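PDB 2PPG: putative isomerase from Sinorhizobium meliloti, which is of unsettled function but belongs to the enolase superfamily, with a C-terminal domain of TIM-barrel type. Local coordinates for residues H222-A227 and L254-A259; C216-A221 and A229-M234. All coordinates share one frame; numbering follows the deposited sequence.

Interaction 1: residues H222-A227 and L254-A259; sequences HTASEA and LARVAA
Ala224 and Val257 bring two neighbouring outer helices of the TIM-barrel domain close together, their CA atoms 5.7 Å apart. Residues 222-227 run from a loop into the first turn of helix 224-234, while 254-259 lie wholly within helix 251-260. The contact is small and made by aliphatic atoms. Val257 makes most of it: with CG1 anti to the backbone N (chi1 178°), its other branch, CG2, is the one turned to the facing helix. CG2 of Val257 lies 3.8 Å from CA of Ala224 and 4.1 Å from CB of Ala227, one turn on. Arg256 adds the aliphatic part of its chain, CG of Arg256 lying 4.3 Å from CB of Ala224, while its NH1 makes a weak hydrogen bond to the carbonyl of Arg284 of a second subunit. Val257 also packs on Ile265 of strand 264-267, which ties helix 251-260 to the barrel wall. The start of helix 224-234 is closed by a capping box. Glu226 N donates to Thr223 OG1 at 3.2 Å, and in return Thr223 N donates to Glu226 OE2 at 3.0 Å, reaching that oxygen from above the carboxylate plane, 44° out of it.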
loop_
_atom_site.group_PDB
_atom_site.type_symbol
_atom_site.label_atom_id
_atom_site.label_comp_id
_atom_site.label_asym_id
_atom_site.label_seq_id
_atom_site.Cartn_x
_atom_site.Cartn_y
_atom_site.Cartn_z
ATOM N N HIS A 222 -23.789 0.446 -14.611
ATOM C CA HIS A 222 -22.915 1.578 -14.949
ATOM C C HIS A 222 -21.467 1.246 -14.618
ATOM O O HIS A 222 -21.194 0.486 -13.682
ATOM C CB HIS A 222 -23.299 2.841 -14.176
ATOM C CG HIS A 222 -24.734 3.237 -14.319
ATOM N ND1 HIS A 222 -25.250 3.770 -15.481
ATOM C CD2 HIS A 222 -25.765 3.187 -13.439
ATOM C CE1 HIS A 222 -26.535 4.033 -15.310
ATOM N NE2 HIS A 222 -26.873 3.684 -14.082
ATOM N N THR A 223 -20.545 1.816 -15.397
ATOM C CA THR A 223 -19.120 1.815 -15.065
ATOM C C THR A 223 -18.908 2.950 -14.081
ATOM O O THR A 223 -19.767 3.812 -13.936
ATOM C CB THR A 223 -18.229 2.128 -16.282
ATOM O OG1 THR A 223 -18.362 3.524 -16.633
ATOM C CG2 THR A 223 -18.580 1.225 -17.472
ATOM N N ALA A 224 -17.744 2.967 -13.440
ATOM C CA ALA A 224 -17.394 4.013 -12.498
ATOM C C ALA A 224 -17.479 5.428 -13.098
ATOM O O ALA A 224 -18.115 6.317 -12.527
ATOM C CB ALA A 224 -16.013 3.746 -11.933
ATOM N N SER A 225 -16.835 5.625 -14.244
ATOM C CA SER A 225 -16.887 6.893 -14.948
ATOM C C SER A 225 -18.308 7.346 -15.155
ATOM O O SER A 225 -18.648 8.493 -14.854
ATOM C CB SER A 225 -16.238 6.761 -16.311
ATOM O OG SER A 225 -14.851 6.812 -16.157
ATOM N N GLU A 226 -19.119 6.442 -15.704
ATOM C CA GLU A 226 -20.517 6.710 -15.945
ATOM C C GLU A 226 -21.175 7.175 -14.646
ATOM O O GLU A 226 -21.743 8.270 -14.596
ATOM C CB GLU A 226 -21.221 5.486 -16.552
ATOM C CG GLU A 226 -20.960 5.314 -18.049
ATOM C CD GLU A 226 -21.259 3.907 -18.591
ATOM O OE1 GLU A 226 -20.999 3.683 -19.793
ATOM O OE2 GLU A 226 -21.741 3.022 -17.845
ATOM N N ALA A 227 -21.043 6.385 -13.584
ATOM C CA ALA A 227 -21.703 6.712 -12.317
ATOM C C ALA A 227 -21.242 8.054 -11.755
ATOM O O ALA A 227 -22.058 8.837 -11.267
ATOM C CB ALA A 227 -21.534 5.592 -11.294
ATOM N N LEU A 254 -16.675 0.750 -7.565
ATOM C CA LEU A 254 -17.380 1.320 -6.421
ATOM C C LEU A 254 -16.433 2.148 -5.540
ATOM O O LEU A 254 -16.774 3.262 -5.102
ATOM C CB LEU A 254 -18.035 0.201 -5.606
ATOM C CG LEU A 254 -18.907 0.588 -4.414
ATOM C CD1 LEU A 254 -20.207 1.189 -4.909
ATOM C CD2 LEU A 254 -19.186 -0.616 -3.526
ATOM N N ALA A 255 -15.243 1.603 -5.288
ATOM C CA ALA A 255 -14.246 2.309 -4.484
ATOM C C ALA A 255 -13.885 3.661 -5.105
ATOM O O ALA A 255 -13.790 4.665 -4.402
ATOM C CB ALA A 255 -13.008 1.452 -4.291
ATOM N N ARG A 256 -13.715 3.674 -6.425
ATOM C CA ARG A 256 -13.335 4.875 -7.159
ATOM C C ARG A 256 -14.457 5.914 -7.198
ATOM O O ARG A 256 -14.190 7.104 -7.091
ATOM C CB ARG A 256 -12.889 4.523 -8.583
ATOM C CG ARG A 256 -13.051 5.674 -9.570
ATOM C CD ARG A 256 -11.836 6.601 -9.618
ATOM N NE ARG A 256 -10.979 6.281 -10.762
ATOM C CZ ARG A 256 -9.707 5.909 -10.670
ATOM N NH1 ARG A 256 -9.030 5.633 -11.771
ATOM N NH2 ARG A 256 -9.106 5.827 -9.487
ATOM N N VAL A 257 -15.698 5.454 -7.359
ATOM C CA VAL A 257 -16.878 6.319 -7.275
ATOM C C VAL A 257 -16.967 6.939 -5.878
ATOM O O VAL A 257 -17.099 8.164 -5.741
ATOM C CB VAL A 257 -18.195 5.544 -7.564
ATOM C CG1 VAL A 257 -19.366 6.452 -7.424
ATOM C CG2 VAL A 257 -18.200 4.955 -8.957
ATOM N N ALA A 258 -16.866 6.100 -4.842
ATOM C CA ALA A 258 -16.892 6.584 -3.451
ATOM C C ALA A 258 -15.856 7.687 -3.219
ATOM O O ALA A 258 -16.157 8.708 -2.590
ATOM C CB ALA A 258 -16.682 5.447 -2.477
ATOM N N ALA A 259 -14.652 7.478 -3.756
ATOM C CA ALA A 259 -13.557 8.433 -3.613
ATOM C C ALA A 259 -13.721 9.688 -4.471
ATOM O O ALA A 259 -13.165 10.728 -4.138
ATOM C CB ALA A 259 -12.216 7.763 -3.906
#

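Interaction 2: residues C216-A221 and A229-M234; sequences CDMHWA and ALIKAM
Met218 and Cys216 face Met234 and Ile231 across the interior of a beta-alpha-beta unit, in which strand 213-217 is followed by helix 224-234 and then strand 241-243 of the barrel. Both methionines are modelled as selenomethionine. The helix lies over the end of the strand, the nearest CA pair, Cys216 and Ile231, being 8.8 Å apart, and side chains fill the layer between. Met218 is the long bump from the strand side. Extended beyond CG, it pushes its selenium toward the helix and lies across Ile231 at about a right angle, with SE of Met218 4.1 Å from CG1 of Ile231. From the helix, Met234 reaches back, bent at its last torsion (chi3 -74°). SE of Met234 lies 3.7 Å from CB and 3.8 Å from SG of Cys216, so the selenium rests across the CB-SG bond of the cysteine. The two methionines meet tip to tip, but their methyls are modelled too near one another for that detail to be trusted. Phe188 and Ala242, from the strands flanking 213-217, wall the layer, and Met201 of helix 197-208 closes in on Met234. Just past the strand, the chain turns sharply: His219 N donates to Asp217 OD1 at 3.2 Å, an Asx turn. That polar turn stands apart from the packed layer, which consists of four buried, uncharged side chains, two from each segment. With no polar bond joining the segments, strand end and helix are held together here by dispersion and by the fit of their shapes.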
loop_
_atom_site.group_PDB
_atom_site.type_symbol
_atom_site.label_atom_id
_atom_site.label_comp_id
_atom_site.label_asym_id
_atom_site.label_seq_id
_atom_site.Cartn_x
_atom_site.Cartn_y
_atom_site.Cartn_z
ATOM N N CYS A 216 -31.015 8.704 -5.069
ATOM C CA CYS A 216 -31.187 8.076 -6.369
ATOM C C CYS A 216 -30.709 6.617 -6.376
ATOM O O CYS A 216 -29.558 6.326 -6.042
ATOM C CB CYS A 216 -30.434 8.861 -7.427
ATOM S SG CYS A 216 -30.512 8.090 -9.052
ATOM N N ASP A 217 -31.593 5.703 -6.753
ATOM C CA ASP A 217 -31.213 4.306 -6.889
ATOM C C ASP A 217 -30.849 4.052 -8.353
ATOM O O ASP A 217 -31.713 4.021 -9.213
ATOM C CB ASP A 217 -32.357 3.404 -6.418
ATOM C CG ASP A 217 -32.037 1.909 -6.529
ATOM O OD1 ASP A 217 -31.016 1.527 -7.142
ATOM O OD2 ASP A 217 -32.824 1.100 -5.991
HETATM N N MSE A 218 -29.565 3.844 -8.623
HETATM C CA MSE A 218 -29.058 3.780 -9.991
HETATM C C MSE A 218 -29.028 2.409 -10.663
HETATM O O MSE A 218 -28.618 2.293 -11.814
HETATM C CB MSE A 218 -27.680 4.393 -10.041
HETATM C CG MSE A 218 -27.703 5.855 -9.752
HETATM SE SE MSE A 218 -25.922 6.473 -9.362
HETATM C CE MSE A 218 -26.469 8.061 -8.386
ATOM N N HIS A 219 -29.444 1.378 -9.943
ATOM C CA HIS A 219 -29.608 0.047 -10.533
ATOM C C HIS A 219 -28.392 -0.494 -11.307
ATOM O O HIS A 219 -28.534 -0.957 -12.444
ATOM C CB HIS A 219 -30.879 -0.013 -11.403
ATOM C CG HIS A 219 -32.134 -0.225 -10.617
ATOM N ND1 HIS A 219 -32.705 0.765 -9.838
ATOM C CD2 HIS A 219 -32.923 -1.317 -10.474
ATOM C CE1 HIS A 219 -33.788 0.288 -9.252
ATOM N NE2 HIS A 219 -33.942 -0.972 -9.619
ATOM N N TRP A 220 -27.210 -0.410 -10.693
ATOM C CA TRP A 220 -26.066 -1.263 -11.061
ATOM C C TRP A 220 -25.396 -1.055 -12.434
ATOM O O TRP A 220 -24.185 -0.894 -12.502
ATOM C CB TRP A 220 -26.434 -2.745 -10.915
ATOM C CG TRP A 220 -26.893 -3.134 -9.549
ATOM C CD1 TRP A 220 -26.106 -3.418 -8.473
ATOM C CD2 TRP A 220 -28.249 -3.328 -9.119
ATOM N NE1 TRP A 220 -26.887 -3.763 -7.393
ATOM C CE2 TRP A 220 -28.205 -3.715 -7.762
ATOM C CE3 TRP A 220 -29.495 -3.200 -9.743
ATOM C CZ2 TRP A 220 -29.358 -3.976 -7.019
ATOM C CZ3 TRP A 220 -30.641 -3.460 -8.999
ATOM C CH2 TRP A 220 -30.560 -3.848 -7.654
ATOM N N ALA A 221 -26.176 -1.088 -13.514
ATOM C CA ALA A 221 -25.644 -1.123 -14.887
ATOM C C ALA A 221 -24.885 0.138 -15.310
ATOM O O ALA A 221 -25.300 0.818 -16.254
ATOM C CB ALA A 221 -26.771 -1.408 -15.879
ATOM N N ALA A 229 -20.108 10.732 -13.461
ATOM C CA ALA A 229 -20.725 11.803 -14.250
ATOM C C ALA A 229 -22.178 12.073 -13.822
ATOM O O ALA A 229 -22.578 13.227 -13.626
ATOM C CB ALA A 229 -20.658 11.486 -15.759
ATOM N N LEU A 230 -22.945 10.991 -13.675
ATOM C CA LEU A 230 -24.356 11.054 -13.308
ATOM C C LEU A 230 -24.569 11.662 -11.929
ATOM O O LEU A 230 -25.353 12.588 -11.777
ATOM C CB LEU A 230 -24.978 9.657 -13.388
ATOM C CG LEU A 230 -25.085 9.111 -14.825
ATOM C CD1 LEU A 230 -25.308 7.582 -14.852
ATOM C CD2 LEU A 230 -26.166 9.855 -15.633
ATOM N N ILE A 231 -23.864 11.144 -10.930
ATOM C CA ILE A 231 -23.906 11.711 -9.593
ATOM C C ILE A 231 -23.600 13.209 -9.603
ATOM O O ILE A 231 -24.389 14.006 -9.098
ATOM C CB ILE A 231 -22.943 10.989 -8.646
ATOM C CG1 ILE A 231 -23.390 9.543 -8.470
ATOM C CG2 ILE A 231 -22.869 11.708 -7.302
ATOM C CD1 ILE A 231 -22.332 8.640 -7.876
ATOM N N LYS A 232 -22.465 13.580 -10.193
ATOM C CA LYS A 232 -22.030 14.971 -10.235
ATOM C C LYS A 232 -23.032 15.869 -10.944
ATOM O O LYS A 232 -23.049 17.075 -10.716
ATOM C CB LYS A 232 -20.656 15.103 -10.902
ATOM C CG LYS A 232 -19.482 14.732 -9.995
ATOM C CD LYS A 232 -18.192 15.390 -10.465
ATOM C CE LYS A 232 -16.988 14.979 -9.615
ATOM N NZ LYS A 232 -17.144 15.287 -8.169
ATOM N N ALA A 233 -23.869 15.278 -11.793
ATOM C CA ALA A 233 -24.880 16.040 -12.507
ATOM C C ALA A 233 -26.065 16.336 -11.589
ATOM O O ALA A 233 -26.767 17.334 -11.763
ATOM C CB ALA A 233 -25.335 15.285 -13.739
HETATM N N MSE A 234 -26.264 15.457 -10.610
HETATM C CA MSE A 234 -27.384 15.521 -9.683
HETATM C C MSE A 234 -27.054 16.319 -8.429
HETATM O O MSE A 234 -27.957 16.797 -7.748
HETATM C CB MSE A 234 -27.788 14.107 -9.258
HETATM C CG MSE A 234 -28.577 13.330 -10.281
HETATM SE SE MSE A 234 -29.120 11.555 -9.620
HETATM C CE MSE A 234 -27.403 10.654 -9.709
#

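Overall arrangement
Helix 224-234 is common to both contacts: its first turn meets helix 251-260 in interaction 1, and its last turns cover strand 213-217 in interaction 2. Their centres are about 9 Å apart, and the segments alternate along the chain, 216-221, 222-227, 229-234, then 254-259. They touch directly where Val257 CG1 packs on Ile231 CD1 at 3.7 Å, and His222 lies against Leu230. One contact is therefore helix to helix around the outside of the barrel and the other helix to strand, inward. Together they pack this helix on two sides, against a neighbouring helix and against the barrel strand, and residues of both interactions also touch other subunits of the eight-chain assembly.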